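Local coordinates for type III effector XopAI (Xanthomonas citri, PDB 6K93), which has a mono-ADP-ribosyltransferase fold and probably binds arginine-containing peptides as an effector that the bacterium secretes through its type III system, at residues Q140-G145 / F277-N282; Q152-H157 / M163-L168; E233-R238 / V262-N267; V286-P289 / R293-V296. All coordinates share one frame; numbering follows the deposited sequence.

Contact 1. Residues Q140-G145 / F277-N282; sequences QQRWNG and FSERPN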
loop_
_atom_site.group_PDB
_atom_site.type_symbol
_atom_site.label_atom_id
_atom_site.label_comp_id
_atom_site.label_asym_id
_atom_site.label_seq_id
_atom_site.Cartn_x
_atom_site.Cartn_y
_atom_site.Cartn_z
ATOM N N GLN A 140 -7.116 19.501 2.658
ATOM C CA GLN A 140 -6.082 20.059 3.521
ATOM C C GLN A 140 -6.442 19.885 4.987
ATOM O O GLN A 140 -5.589 19.549 5.809
ATOM C CB GLN A 140 -5.884 21.543 3.208
ATOM C CG GLN A 140 -4.944 22.217 4.133
ATOM C CD GLN A 140 -4.185 23.308 3.436
ATOM O OE1 GLN A 140 -4.431 24.486 3.669
ATOM N NE2 GLN A 140 -3.276 22.918 2.536
ATOM N N GLN A 141 -7.701 20.131 5.340
ATOM C CA GLN A 141 -8.131 19.923 6.718
ATOM C C GLN A 141 -8.004 18.459 7.099
ATOM O O GLN A 141 -7.542 18.131 8.203
ATOM C CB GLN A 141 -9.566 20.404 6.892
ATOM C CG GLN A 141 -9.693 21.916 6.854
ATOM C CD GLN A 141 -8.769 22.592 7.847
ATOM O OE1 GLN A 141 -8.818 22.307 9.044
ATOM N NE2 GLN A 141 -7.897 23.466 7.354
ATOM N N ARG A 142 -8.389 17.564 6.184
ATOM C CA ARG A 142 -8.253 16.133 6.436
ATOM C C ARG A 142 -6.787 15.758 6.665
ATOM O O ARG A 142 -6.450 15.043 7.617
ATOM C CB ARG A 142 -8.827 15.348 5.265
ATOM C CG ARG A 142 -8.701 13.855 5.452
ATOM C CD ARG A 142 -9.471 13.043 4.422
ATOM N NE ARG A 142 -10.196 11.959 5.085
ATOM C CZ ARG A 142 -10.637 10.859 4.483
ATOM N NH1 ARG A 142 -11.258 9.933 5.198
ATOM N NH2 ARG A 142 -10.377 10.636 3.198
ATOM N N TRP A 143 -5.895 16.258 5.802
ATOM C CA TRP A 143 -4.456 16.031 5.933
ATOM C C TRP A 143 -3.965 16.498 7.301
ATOM O O TRP A 143 -3.287 15.758 8.022
ATOM C CB TRP A 143 -3.694 16.766 4.788
ATOM C CG TRP A 143 -2.215 16.717 5.002
ATOM C CD1 TRP A 143 -1.449 17.655 5.649
ATOM C CD2 TRP A 143 -1.314 15.692 4.587
ATOM N NE1 TRP A 143 -0.140 17.251 5.701
ATOM C CE2 TRP A 143 -0.030 16.054 5.037
ATOM C CE3 TRP A 143 -1.463 14.507 3.876
ATOM C CZ2 TRP A 143 1.085 15.251 4.812
ATOM C CZ3 TRP A 143 -0.343 13.727 3.635
ATOM C CH2 TRP A 143 0.899 14.102 4.097
ATOM N N ASN A 144 -4.301 17.732 7.681
ATOM C CA ASN A 144 -3.876 18.248 8.977
ATOM C C ASN A 144 -4.358 17.350 10.107
ATOM O O ASN A 144 -3.620 17.092 11.059
ATOM C CB ASN A 144 -4.396 19.666 9.174
ATOM C CG ASN A 144 -3.750 20.663 8.234
ATOM O OD1 ASN A 144 -2.721 20.388 7.629
ATOM N ND2 ASN A 144 -4.368 21.828 8.104
ATOM N N GLY A 145 -5.597 16.866 10.019
ATOM C CA GLY A 145 -6.115 15.986 11.059
ATOM C C GLY A 145 -5.377 14.666 11.134
ATOM O O GLY A 145 -5.121 14.147 12.232
ATOM N N PHE A 277 -3.541 2.051 12.516
ATOM C CA PHE A 277 -3.521 3.260 11.703
ATOM C C PHE A 277 -4.763 3.409 10.858
ATOM O O PHE A 277 -5.002 4.483 10.319
ATOM C CB PHE A 277 -2.267 3.251 10.827
ATOM C CG PHE A 277 -1.066 2.836 11.585
ATOM C CD1 PHE A 277 -0.581 3.663 12.585
ATOM C CD2 PHE A 277 -0.465 1.620 11.368
ATOM C CE1 PHE A 277 0.509 3.283 13.346
ATOM C CE2 PHE A 277 0.632 1.234 12.103
ATOM C CZ PHE A 277 1.111 2.049 13.102
ATOM N N SER A 278 -5.572 2.372 10.772
ATOM C CA SER A 278 -6.683 2.324 9.842
ATOM C C SER A 278 -7.830 3.213 10.294
ATOM O O SER A 278 -8.073 3.427 11.491
ATOM C CB SER A 278 -7.172 0.883 9.728
ATOM O OG SER A 278 -8.236 0.776 8.812
ATOM N N GLU A 279 -8.569 3.700 9.303
ATOM C CA GLU A 279 -9.834 4.381 9.522
ATOM C C GLU A 279 -10.977 3.438 9.819
ATOM O O GLU A 279 -12.059 3.913 10.172
ATOM C CB GLU A 279 -10.198 5.220 8.292
ATOM C CG GLU A 279 -9.275 6.354 8.144
ATOM C CD GLU A 279 -9.899 7.565 7.482
ATOM O OE1 GLU A 279 -11.033 7.472 6.962
ATOM O OE2 GLU A 279 -9.207 8.573 7.500
ATOM N N ARG A 280 -10.774 2.136 9.668
ATOM C CA ARG A 280 -11.760 1.129 10.059
ATOM C C ARG A 280 -11.142 0.328 11.205
ATOM O O ARG A 280 -10.542 -0.729 10.983
ATOM C CB ARG A 280 -12.166 0.272 8.864
ATOM C CG ARG A 280 -13.250 0.987 8.031
ATOM C CD ARG A 280 -13.709 0.168 6.836
ATOM N NE ARG A 280 -12.569 -0.239 6.021
ATOM C CZ ARG A 280 -11.778 0.603 5.366
ATOM N NH1 ARG A 280 -12.027 1.905 5.401
ATOM N NH2 ARG A 280 -10.754 0.145 4.665
ATOM N N PRO A 281 -11.248 0.824 12.445
ATOM C CA PRO A 281 -10.540 0.156 13.558
ATOM C C PRO A 281 -11.074 -1.231 13.888
ATOM O O PRO A 281 -10.386 -1.988 14.586
ATOM C CB PRO A 281 -10.731 1.127 14.736
ATOM C CG PRO A 281 -10.966 2.473 14.092
ATOM C CD PRO A 281 -11.750 2.156 12.830
ATOM N N ASN A 282 -12.264 -1.605 13.401
ATOM C CA ASN A 282 -12.747 -2.959 13.634
ATOM C C ASN A 282 -12.111 -3.981 12.698
ATOM O O ASN A 282 -12.339 -5.181 12.881
ATOM C CB ASN A 282 -14.263 -3.014 13.493
ATOM C CG ASN A 282 -14.973 -2.660 14.774
ATOM O OD1 ASN A 282 -14.458 -2.898 15.866
ATOM N ND2 ASN A 282 -16.157 -2.078 14.651
HETATM O O HOH W 1 -10.054 11.512 7.455
#
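Arg142, on helix 136-156, reaches Glu279 across the surface of the mono-ADP-ribosyltransferase fold, and their salt bridge ties the helical part of the chain to the loop between strands 272-273 and 285-288. The two backbones stay far apart, with 12.3 Å between the CA atoms of Arg142 and Glu279, and the side chains come from opposite directions to bridge the distance.

The ionic part rests on one nitrogen. Arg142 NH1 lies 3.0 Å from Glu279 OE1 and 3.4 Å from Glu279 OE2, while the guanidinium and carboxylate planes are turned 74° apart, so this is not a flat, two-pronged pairing. Arg142 CG stands anti to the backbone N (chi1 179°), which sends the chain away from the helix, and a bend at chi3 then turns the guanidinium to the acid.

Polar bonds add to the hold on the carboxylate. Glu279 OE2 accepts from a water at 3.1 Å and from Gln172 NE2 of helix 165-174, so the acid is shared between two helices. The same water also sits beside Arg142 NE, but so close that this link is doubtful.

Bonds between loop backbone and side chains surround the acid. Glu279 N donates to Thr175 OG1, and Phe277 O accepts from Arg149 NH1 of helix 136-156. Ser278 forms an ST turn round Glu279: its OG accepts from Arg280 N at 3.0 Å, with an N-H...O angle of 164°.

Contact 2. Residues Q152-H157 / M163-L168; sequences QMKWNH and MATEDL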
loop_
_atom_site.group_PDB
_atom_site.type_symbol
_atom_site.label_atom_id
_atom_site.label_comp_id
_atom_site.label_asym_id
_atom_site.label_seq_id
_atom_site.Cartn_x
_atom_site.Cartn_y
_atom_site.Cartn_z
ATOM N N GLN A 152 0.369 12.392 17.435
ATOM C CA GLN A 152 -0.090 11.956 18.749
ATOM C C GLN A 152 0.142 10.463 18.930
ATOM O O GLN A 152 0.496 10.001 20.018
ATOM C CB GLN A 152 -1.567 12.281 18.925
ATOM C CG GLN A 152 -2.032 12.148 20.365
ATOM C CD GLN A 152 -1.330 13.117 21.294
ATOM O OE1 GLN A 152 -1.309 14.328 21.054
ATOM N NE2 GLN A 152 -0.748 12.588 22.365
ATOM N N MET A 153 -0.052 9.695 17.871
ATOM C CA MET A 153 0.161 8.257 17.948
ATOM C C MET A 153 1.608 7.922 18.250
ATOM O O MET A 153 1.888 7.004 19.025
ATOM C CB MET A 153 -0.256 7.584 16.642
ATOM C CG MET A 153 -0.241 6.087 16.774
ATOM S SD MET A 153 -1.280 5.330 15.546
ATOM C CE MET A 153 -2.877 6.112 15.808
ATOM N N LYS A 154 2.544 8.631 17.625
ATOM C CA LYS A 154 3.956 8.390 17.886
ATOM C C LYS A 154 4.297 8.695 19.338
ATOM O O LYS A 154 5.170 8.043 19.928
ATOM C CB LYS A 154 4.812 9.245 16.961
ATOM C CG LYS A 154 4.847 8.746 15.521
ATOM C CD LYS A 154 5.242 9.865 14.574
ATOM C CE LYS A 154 6.640 10.393 14.895
ATOM N NZ LYS A 154 7.131 11.313 13.825
ATOM N N TRP A 155 3.628 9.692 19.924
ATOM C CA TRP A 155 3.864 10.039 21.321
ATOM C C TRP A 155 3.281 8.992 22.257
ATOM O O TRP A 155 3.914 8.619 23.256
ATOM C CB TRP A 155 3.256 11.404 21.601
ATOM C CG TRP A 155 3.418 11.872 22.991
ATOM C CD1 TRP A 155 2.496 11.826 23.988
ATOM C CD2 TRP A 155 4.584 12.479 23.539
ATOM N NE1 TRP A 155 3.024 12.365 25.142
ATOM C CE2 TRP A 155 4.307 12.775 24.887
ATOM C CE3 TRP A 155 5.844 12.799 23.018
ATOM C CZ2 TRP A 155 5.243 13.377 25.722
ATOM C CZ3 TRP A 155 6.771 13.395 23.848
ATOM C CH2 TRP A 155 6.464 13.678 25.186
ATOM N N ASN A 156 2.080 8.501 21.948
ATOM C CA ASN A 156 1.403 7.517 22.790
ATOM C C ASN A 156 1.949 6.108 22.624
ATOM O O ASN A 156 1.691 5.247 23.477
ATOM C CB ASN A 156 -0.093 7.502 22.472
ATOM C CG ASN A 156 -0.767 8.810 22.809
ATOM O OD1 ASN A 156 -0.233 9.613 23.567
ATOM N ND2 ASN A 156 -1.955 9.028 22.244
ATOM N N HIS A 157 2.678 5.856 21.545
ATOM C CA HIS A 157 3.220 4.540 21.209
ATOM C C HIS A 157 4.690 4.750 20.866
ATOM O O HIS A 157 5.080 4.780 19.692
ATOM C CB HIS A 157 2.422 3.903 20.075
ATOM C CG HIS A 157 0.988 3.670 20.431
ATOM N ND1 HIS A 157 0.549 2.506 21.027
ATOM C CD2 HIS A 157 -0.097 4.474 20.328
ATOM C CE1 HIS A 157 -0.753 2.593 21.246
ATOM N NE2 HIS A 157 -1.167 3.778 20.832
ATOM N N MET A 163 9.263 6.720 13.260
ATOM C CA MET A 163 8.475 6.791 12.041
ATOM C C MET A 163 8.324 8.229 11.590
ATOM O O MET A 163 8.139 9.130 12.412
ATOM C CB MET A 163 7.086 6.207 12.262
ATOM C CG MET A 163 7.062 4.772 12.703
ATOM S SD MET A 163 7.669 3.649 11.455
ATOM C CE MET A 163 6.400 3.756 10.154
ATOM N N ALA A 164 8.369 8.438 10.270
ATOM C CA ALA A 164 8.000 9.730 9.713
ATOM C C ALA A 164 6.497 9.885 9.784
ATOM O O ALA A 164 5.774 8.972 9.421
ATOM C CB ALA A 164 8.490 9.847 8.278
ATOM N N THR A 165 6.016 11.033 10.249
ATOM C CA THR A 165 4.581 11.186 10.443
ATOM C C THR A 165 3.827 10.988 9.139
ATOM O O THR A 165 2.753 10.372 9.132
ATOM C CB THR A 165 4.281 12.558 11.032
ATOM O OG1 THR A 165 5.062 12.729 12.214
ATOM C CG2 THR A 165 2.825 12.706 11.380
ATOM N N GLU A 166 4.358 11.522 8.026
ATOM C CA GLU A 166 3.669 11.378 6.754
ATOM C C GLU A 166 3.633 9.923 6.285
ATOM O O GLU A 166 2.718 9.526 5.566
ATOM C CB GLU A 166 4.352 12.225 5.687
ATOM C CG GLU A 166 4.331 13.716 5.963
ATOM C CD GLU A 166 5.516 14.194 6.794
ATOM O OE1 GLU A 166 6.242 13.394 7.403
ATOM O OE2 GLU A 166 5.728 15.435 6.806
ATOM N N ASP A 167 4.618 9.107 6.646
ATOM C CA ASP A 167 4.551 7.691 6.297
ATOM C C ASP A 167 3.392 7.015 7.026
ATOM O O ASP A 167 2.681 6.193 6.439
ATOM C CB ASP A 167 5.862 6.994 6.642
ATOM C CG ASP A 167 6.995 7.340 5.701
ATOM O OD1 ASP A 167 6.805 7.995 4.634
ATOM O OD2 ASP A 167 8.138 6.943 6.041
ATOM N N LEU A 168 3.200 7.335 8.311
ATOM C CA LEU A 168 2.042 6.812 9.024
ATOM C C LEU A 168 0.736 7.329 8.431
ATOM O O LEU A 168 -0.243 6.582 8.311
ATOM C CB LEU A 168 2.123 7.173 10.501
ATOM C CG LEU A 168 3.237 6.507 11.334
ATOM C CD1 LEU A 168 3.207 7.004 12.773
ATOM C CD2 LEU A 168 3.090 4.992 11.290
#
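Lys154 NZ is gripped twice at the start of the next helix. It donates to the backbone O of Met163, with 2.8 Å between Lys154 NZ and Met163 O, and to the threonine hydroxyl, with 3.0 Å between Lys154 NZ and Thr165 OG1. The ammonium meets Met163 O almost head-on, with a C=O...N angle of 164°. Ala164 is the N-cap of helix 165-174, so the lysine holds the residue just before the cap and the first residue after it.

The reach depends on a bend at chi3 (61°), which curls the otherwise extended chain round to the two oxygens. Thr165 presents its hydroxyl from the side, its side chain crossing that of the lysine at about a right angle.

The aliphatic part of the lysine packs as well: Lys154 CG touches Leu168 CD1 at 3.6 Å, about one helical turn beyond Thr165.

The contact thus closes the short connection between helices 136-156 and 165-174. Asp167, turned from the contact, bonds Ser115 and Ser205 of helix 194-209; Met163, before the helix, packs on Ser209 of helix 194-209; on the side facing helix 136-156, Leu168 meets Phe277 of the loop before strand 285-288.

Contact 3. Residues E233-R238 / V262-N267; sequences ERYQER and VEWESN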
loop_
_atom_site.group_PDB
_atom_site.type_symbol
_atom_site.label_atom_id
_atom_site.label_comp_id
_atom_site.label_asym_id
_atom_site.label_seq_id
_atom_site.Cartn_x
_atom_site.Cartn_y
_atom_site.Cartn_z
ATOM N N GLU A 233 -1.382 -14.972 -14.951
ATOM C CA GLU A 233 -0.255 -14.115 -15.296
ATOM C C GLU A 233 0.636 -13.816 -14.097
ATOM O O GLU A 233 1.801 -13.444 -14.283
ATOM C CB GLU A 233 -0.750 -12.806 -15.884
ATOM C CG GLU A 233 -1.135 -12.893 -17.332
ATOM C CD GLU A 233 -1.571 -11.556 -17.883
ATOM O OE1 GLU A 233 -0.966 -10.526 -17.519
ATOM O OE2 GLU A 233 -2.528 -11.553 -18.686
ATOM N N ARG A 234 0.121 -13.955 -12.876
ATOM C CA ARG A 234 0.842 -13.529 -11.687
ATOM C C ARG A 234 1.223 -14.654 -10.741
ATOM O O ARG A 234 2.203 -14.492 -10.001
ATOM C CB ARG A 234 0.015 -12.516 -10.892
ATOM C CG ARG A 234 -0.124 -11.164 -11.593
ATOM C CD ARG A 234 -1.232 -10.313 -11.018
ATOM N NE ARG A 234 -1.316 -9.066 -11.739
ATOM C CZ ARG A 234 -1.788 -8.941 -12.973
ATOM N NH1 ARG A 234 -2.235 -9.995 -13.667
ATOM N NH2 ARG A 234 -1.800 -7.741 -13.581
ATOM N N TYR A 235 0.487 -15.773 -10.751
ATOM C CA TYR A 235 0.681 -16.858 -9.789
ATOM C C TYR A 235 0.728 -18.174 -10.539
ATOM O O TYR A 235 -0.128 -18.429 -11.389
ATOM C CB TYR A 235 -0.440 -16.915 -8.751
ATOM C CG TYR A 235 -0.647 -15.639 -7.988
ATOM C CD1 TYR A 235 -1.441 -14.621 -8.504
ATOM C CD2 TYR A 235 -0.050 -15.429 -6.747
ATOM C CE1 TYR A 235 -1.638 -13.460 -7.834
ATOM C CE2 TYR A 235 -0.242 -14.257 -6.065
ATOM C CZ TYR A 235 -1.024 -13.264 -6.610
ATOM O OH TYR A 235 -1.237 -12.071 -5.967
ATOM N N GLN A 236 1.713 -19.011 -10.215
ATOM C CA GLN A 236 1.774 -20.361 -10.745
ATOM C C GLN A 236 2.196 -21.296 -9.626
ATOM O O GLN A 236 3.113 -20.974 -8.870
ATOM C CB GLN A 236 2.764 -20.468 -11.914
ATOM C CG GLN A 236 2.494 -19.539 -13.074
ATOM C CD GLN A 236 3.283 -18.247 -12.978
ATOM O OE1 GLN A 236 4.423 -18.233 -12.514
ATOM N NE2 GLN A 236 2.676 -17.148 -13.418
ATOM N N GLU A 237 1.525 -22.438 -9.526
ATOM C CA GLU A 237 1.871 -23.449 -8.527
ATOM C C GLU A 237 3.343 -23.818 -8.629
ATOM O O GLU A 237 3.856 -24.043 -9.727
ATOM C CB GLU A 237 1.009 -24.699 -8.747
ATOM C CG GLU A 237 0.502 -25.358 -7.490
ATOM C CD GLU A 237 -0.551 -26.401 -7.785
ATOM O OE1 GLU A 237 -1.724 -26.143 -7.515
ATOM O OE2 GLU A 237 -0.193 -27.485 -8.310
ATOM N N ARG A 238 4.016 -23.849 -7.480
ATOM C CA ARG A 238 5.418 -24.229 -7.328
ATOM C C ARG A 238 6.383 -23.135 -7.770
ATOM O O ARG A 238 7.602 -23.342 -7.742
ATOM C CB ARG A 238 5.734 -25.534 -8.073
ATOM C CG ARG A 238 5.203 -26.794 -7.375
ATOM C CD ARG A 238 5.307 -28.052 -8.255
ATOM N NE ARG A 238 4.388 -27.964 -9.393
ATOM C CZ ARG A 238 3.094 -28.267 -9.339
ATOM N NH1 ARG A 238 2.553 -28.705 -8.205
ATOM N NH2 ARG A 238 2.340 -28.144 -10.421
ATOM N N VAL A 262 -11.691 -14.799 -6.486
ATOM C CA VAL A 262 -10.358 -15.278 -6.167
ATOM C C VAL A 262 -10.161 -15.108 -4.668
ATOM O O VAL A 262 -10.447 -14.041 -4.115
ATOM C CB VAL A 262 -9.268 -14.509 -6.922
ATOM C CG1 VAL A 262 -7.896 -15.080 -6.593
ATOM C CG2 VAL A 262 -9.502 -14.603 -8.421
ATOM N N GLU A 263 -9.701 -16.150 -4.016
ATOM C CA GLU A 263 -9.351 -16.083 -2.605
ATOM C C GLU A 263 -7.895 -16.460 -2.438
ATOM O O GLU A 263 -7.346 -17.224 -3.232
ATOM C CB GLU A 263 -10.192 -17.010 -1.740
ATOM C CG GLU A 263 -11.632 -16.568 -1.648
ATOM C CD GLU A 263 -12.526 -17.560 -0.917
ATOM O OE1 GLU A 263 -12.059 -18.659 -0.517
ATOM O OE2 GLU A 263 -13.717 -17.228 -0.727
ATOM N N TRP A 264 -7.276 -15.943 -1.377
ATOM C CA TRP A 264 -5.938 -16.352 -1.016
ATOM C C TRP A 264 -5.872 -16.727 0.457
ATOM O O TRP A 264 -6.518 -16.103 1.296
ATOM C CB TRP A 264 -4.902 -15.253 -1.184
ATOM C CG TRP A 264 -4.523 -14.689 -2.493
ATOM C CD1 TRP A 264 -3.298 -14.806 -3.060
ATOM C CD2 TRP A 264 -5.273 -13.784 -3.327
ATOM N NE1 TRP A 264 -3.232 -14.064 -4.217
ATOM C CE2 TRP A 264 -4.430 -13.432 -4.406
ATOM C CE3 TRP A 264 -6.562 -13.249 -3.279
ATOM C CZ2 TRP A 264 -4.835 -12.566 -5.428
ATOM C CZ3 TRP A 264 -6.974 -12.408 -4.310
ATOM C CH2 TRP A 264 -6.112 -12.068 -5.359
ATOM N N GLU A 265 -5.016 -17.695 0.762
ATOM C CA GLU A 265 -4.518 -17.946 2.106
ATOM C C GLU A 265 -3.019 -17.757 2.034
ATOM O O GLU A 265 -2.345 -18.541 1.365
ATOM C CB GLU A 265 -4.843 -19.353 2.605
ATOM C CG GLU A 265 -6.304 -19.606 2.833
ATOM C CD GLU A 265 -6.578 -20.921 3.633
ATOM O OE1 GLU A 265 -7.695 -21.375 3.544
ATOM O OE2 GLU A 265 -5.649 -21.411 4.268
ATOM N N SER A 266 -2.503 -16.697 2.643
ATOM C CA SER A 266 -1.086 -16.359 2.562
ATOM C C SER A 266 -0.431 -16.439 3.932
ATOM O O SER A 266 -0.888 -15.804 4.897
ATOM C CB SER A 266 -0.860 -14.954 2.010
ATOM O OG SER A 266 -1.548 -14.718 0.785
ATOM N N ASN A 267 0.662 -17.187 4.010
ATOM C CA ASN A 267 1.413 -17.245 5.252
ATOM C C ASN A 267 2.314 -16.037 5.340
ATOM O O ASN A 267 3.200 -15.858 4.508
ATOM C CB ASN A 267 2.212 -18.540 5.336
ATOM C CG ASN A 267 1.323 -19.733 5.510
ATOM O OD1 ASN A 267 0.586 -19.828 6.488
ATOM N ND2 ASN A 267 1.345 -20.628 4.540
#
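Beside the five-stranded mixed sheet, near the end of helix 228-234, the buried side chains of Tyr235 and Trp264 pack together. Tyr235 lies where the chain leaves the region of that helix, and Trp264 lies in strand 262-268. No backbone bond joins these parts: the CA atoms of Tyr235 and Trp264 are 11.0 Å apart, and the two rings fill the gap.

The rings form an offset edge-to-face pair, the indole edge turned toward the phenol face. Their planes make an angle of 71°, and the centroids of the phenol and the five-membered ring are 5.0 Å apart. The pyrrole nitrogen is the leading atom: Trp264 NE1 comes to 3.4 Å from Tyr235 CZ and 3.5 Å from Tyr235 CE2. Farther along the same edge, Trp264 CZ2 is 4.1 Å from Tyr235 CZ. The offset brings the hydroxyl end of the tyrosine beside the indole, near its plane, with Tyr235 OH 3.3 Å from Trp264 NE1. The two side chains cross at about a right angle.

Inside the strand, Val262 supports the tryptophan, its CG1 lying 3.6 Å over one face of the Trp264 indole toward the rim. Trp230 of helix 228-234 touches both residues, and on the sheet itself Gln312 of strand 308-315 packs against both rings.

Phe247, from the three-stranded sheet, makes another edge-to-face pair with Trp264. The aromatic cluster thus reaches from one sheet to the other, within the two-sheet beta core of the mono-ADP-ribosyltransferase fold.

Contact 4. Residues V286-P289 / R293-V296; sequences VLFP and RFQV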
loop_
_atom_site.group_PDB
_atom_site.type_symbol
_atom_site.label_atom_id
_atom_site.label_comp_id
_atom_site.label_asym_id
_atom_site.label_seq_id
_atom_site.Cartn_x
_atom_site.Cartn_y
_atom_site.Cartn_z
ATOM N N VAL A 286 -3.597 -6.624 7.238
ATOM C CA VAL A 286 -2.166 -6.845 7.059
ATOM C C VAL A 286 -1.840 -6.447 5.627
ATOM O O VAL A 286 -2.555 -6.840 4.706
ATOM C CB VAL A 286 -1.766 -8.312 7.310
ATOM C CG1 VAL A 286 -0.351 -8.601 6.921
ATOM C CG2 VAL A 286 -2.010 -8.647 8.801
ATOM N N LEU A 287 -0.797 -5.642 5.436
ATOM C CA LEU A 287 -0.489 -5.068 4.132
ATOM C C LEU A 287 0.931 -5.425 3.753
ATOM O O LEU A 287 1.858 -5.236 4.552
ATOM C CB LEU A 287 -0.693 -3.562 4.151
ATOM C CG LEU A 287 -0.536 -2.909 2.792
ATOM C CD1 LEU A 287 -1.548 -3.402 1.791
ATOM C CD2 LEU A 287 -0.627 -1.407 2.933
ATOM N N PHE A 288 1.087 -5.961 2.554
ATOM C CA PHE A 288 2.403 -6.274 1.996
ATOM C C PHE A 288 2.768 -5.277 0.905
ATOM O O PHE A 288 1.913 -4.941 0.070
ATOM C CB PHE A 288 2.442 -7.684 1.388
ATOM C CG PHE A 288 2.056 -8.813 2.317
ATOM C CD1 PHE A 288 0.745 -9.209 2.405
ATOM C CD2 PHE A 288 3.027 -9.518 3.001
ATOM C CE1 PHE A 288 0.387 -10.288 3.202
ATOM C CE2 PHE A 288 2.665 -10.586 3.799
ATOM C CZ PHE A 288 1.360 -10.963 3.887
ATOM N N PRO A 289 4.013 -4.824 0.852
ATOM C CA PRO A 289 4.397 -3.862 -0.174
ATOM C C PRO A 289 4.741 -4.542 -1.485
ATOM O O PRO A 289 5.106 -5.733 -1.503
ATOM C CB PRO A 289 5.643 -3.199 0.421
ATOM C CG PRO A 289 6.251 -4.269 1.269
ATOM C CD PRO A 289 5.083 -5.055 1.849
ATOM N N ARG A 293 7.773 -11.313 -1.838
ATOM C CA ARG A 293 7.909 -12.576 -2.547
ATOM C C ARG A 293 7.097 -13.650 -1.851
ATOM O O ARG A 293 7.158 -13.795 -0.621
ATOM C CB ARG A 293 9.388 -12.995 -2.629
ATOM C CG ARG A 293 10.169 -12.091 -3.554
ATOM C CD ARG A 293 11.628 -11.988 -3.190
ATOM N NE ARG A 293 12.271 -13.290 -3.033
ATOM C CZ ARG A 293 12.598 -14.114 -4.029
ATOM N NH1 ARG A 293 12.336 -13.795 -5.300
ATOM N NH2 ARG A 293 13.186 -15.257 -3.744
ATOM N N PHE A 294 6.337 -14.402 -2.637
ATOM C CA PHE A 294 5.533 -15.501 -2.113
ATOM C C PHE A 294 5.840 -16.776 -2.875
ATOM O O PHE A 294 5.772 -16.794 -4.109
ATOM C CB PHE A 294 4.022 -15.224 -2.248
ATOM C CG PHE A 294 3.511 -14.076 -1.425
ATOM C CD1 PHE A 294 3.200 -14.235 -0.088
ATOM C CD2 PHE A 294 3.250 -12.857 -2.032
ATOM C CE1 PHE A 294 2.679 -13.177 0.642
ATOM C CE2 PHE A 294 2.745 -11.797 -1.309
ATOM C CZ PHE A 294 2.458 -11.977 0.029
ATOM N N GLN A 295 6.122 -17.851 -2.145
ATOM C CA GLN A 295 6.136 -19.179 -2.735
ATOM C C GLN A 295 4.695 -19.664 -2.878
ATOM O O GLN A 295 3.991 -19.851 -1.877
ATOM C CB GLN A 295 6.931 -20.136 -1.853
ATOM C CG GLN A 295 6.891 -21.563 -2.322
ATOM C CD GLN A 295 7.673 -21.754 -3.611
ATOM O OE1 GLN A 295 8.826 -21.323 -3.723
ATOM N NE2 GLN A 295 7.037 -22.375 -4.602
ATOM N N VAL A 296 4.241 -19.863 -4.113
ATOM C CA VAL A 296 2.885 -20.354 -4.344
ATOM C C VAL A 296 2.902 -21.870 -4.240
ATOM O O VAL A 296 3.576 -22.541 -5.025
ATOM C CB VAL A 296 2.332 -19.902 -5.700
ATOM C CG1 VAL A 296 0.929 -20.461 -5.909
ATOM C CG2 VAL A 296 2.281 -18.388 -5.757
#
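Phe288 and Phe294 meet edge to face in the interior, and everything tight in this contact lies between them. Phe294 CZ stands 3.8 Å above the plane of the Phe288 ring, over its centre, so that it is almost equally far from all six carbons: 3.9 Å to Phe288 CD2 and 4.1 Å to Phe288 CZ. The planes are 75° apart and the centroids 5.1 Å apart, a T-shaped pair in which Phe294 supplies the edge and Phe288 the face. Phe294 CE1 adds a lesser touch, 4.1 Å from Phe288 CE2. Each ring extends toward the other from a CG held anti to its carbonyl carbon (chi1 -56° in Phe288 and -65° in Phe294), and neighbouring glutamines of strand 308-315 pack against them, Gln314 on Phe288 and Gln312 on Phe294.

The rest is looser. The backbones do not pair across the contact, the nearest CA atoms, those of Phe288 and Arg293, being 9.5 Å apart. The CB of Arg293 points away from strand 285-288, and its partly exposed side chain donates from NE to Ala316 O. Gln295, also partly exposed, makes one weak bond from its own NE2 to Val296 O. Pro289, where strand 285-288 gives way to the turn, is partly exposed as well.

Although only a few residues separate the strands, they do not form a hairpin: the backbone of Phe288 bonds that of Phe247 in the three-stranded sheet, and the backbone of Phe294 that of Thr241 in the five-stranded one. The phenylalanine pair therefore joins the two sheets where the chain passes from one to the other, a sheet-to-sheet aromatic contact of the ADP-ribosyltransferase domain.

Contacts 1 and 2 work at the helical side and contacts 3 and 4 in the beta core, with contact 1 at the surface, contact 2 partly buried, and contacts 3 and 4 buried. The chemistry follows: a salt bridge and water in contact 1, a lysine with backbone and hydroxyl oxygens in contact 2, and edge-to-face aromatic pairs in contacts 3 and 4. Helix 136-156 serves both helical contacts, which meet where Phe277 packs on Met153. Contacts 3 and 4 share the five-stranded sheet, their centres about 10 Å apart, and Arg238 N probably bonds Val296 O. Contacts 1 and 3 lie on opposite sides of the chain's centre.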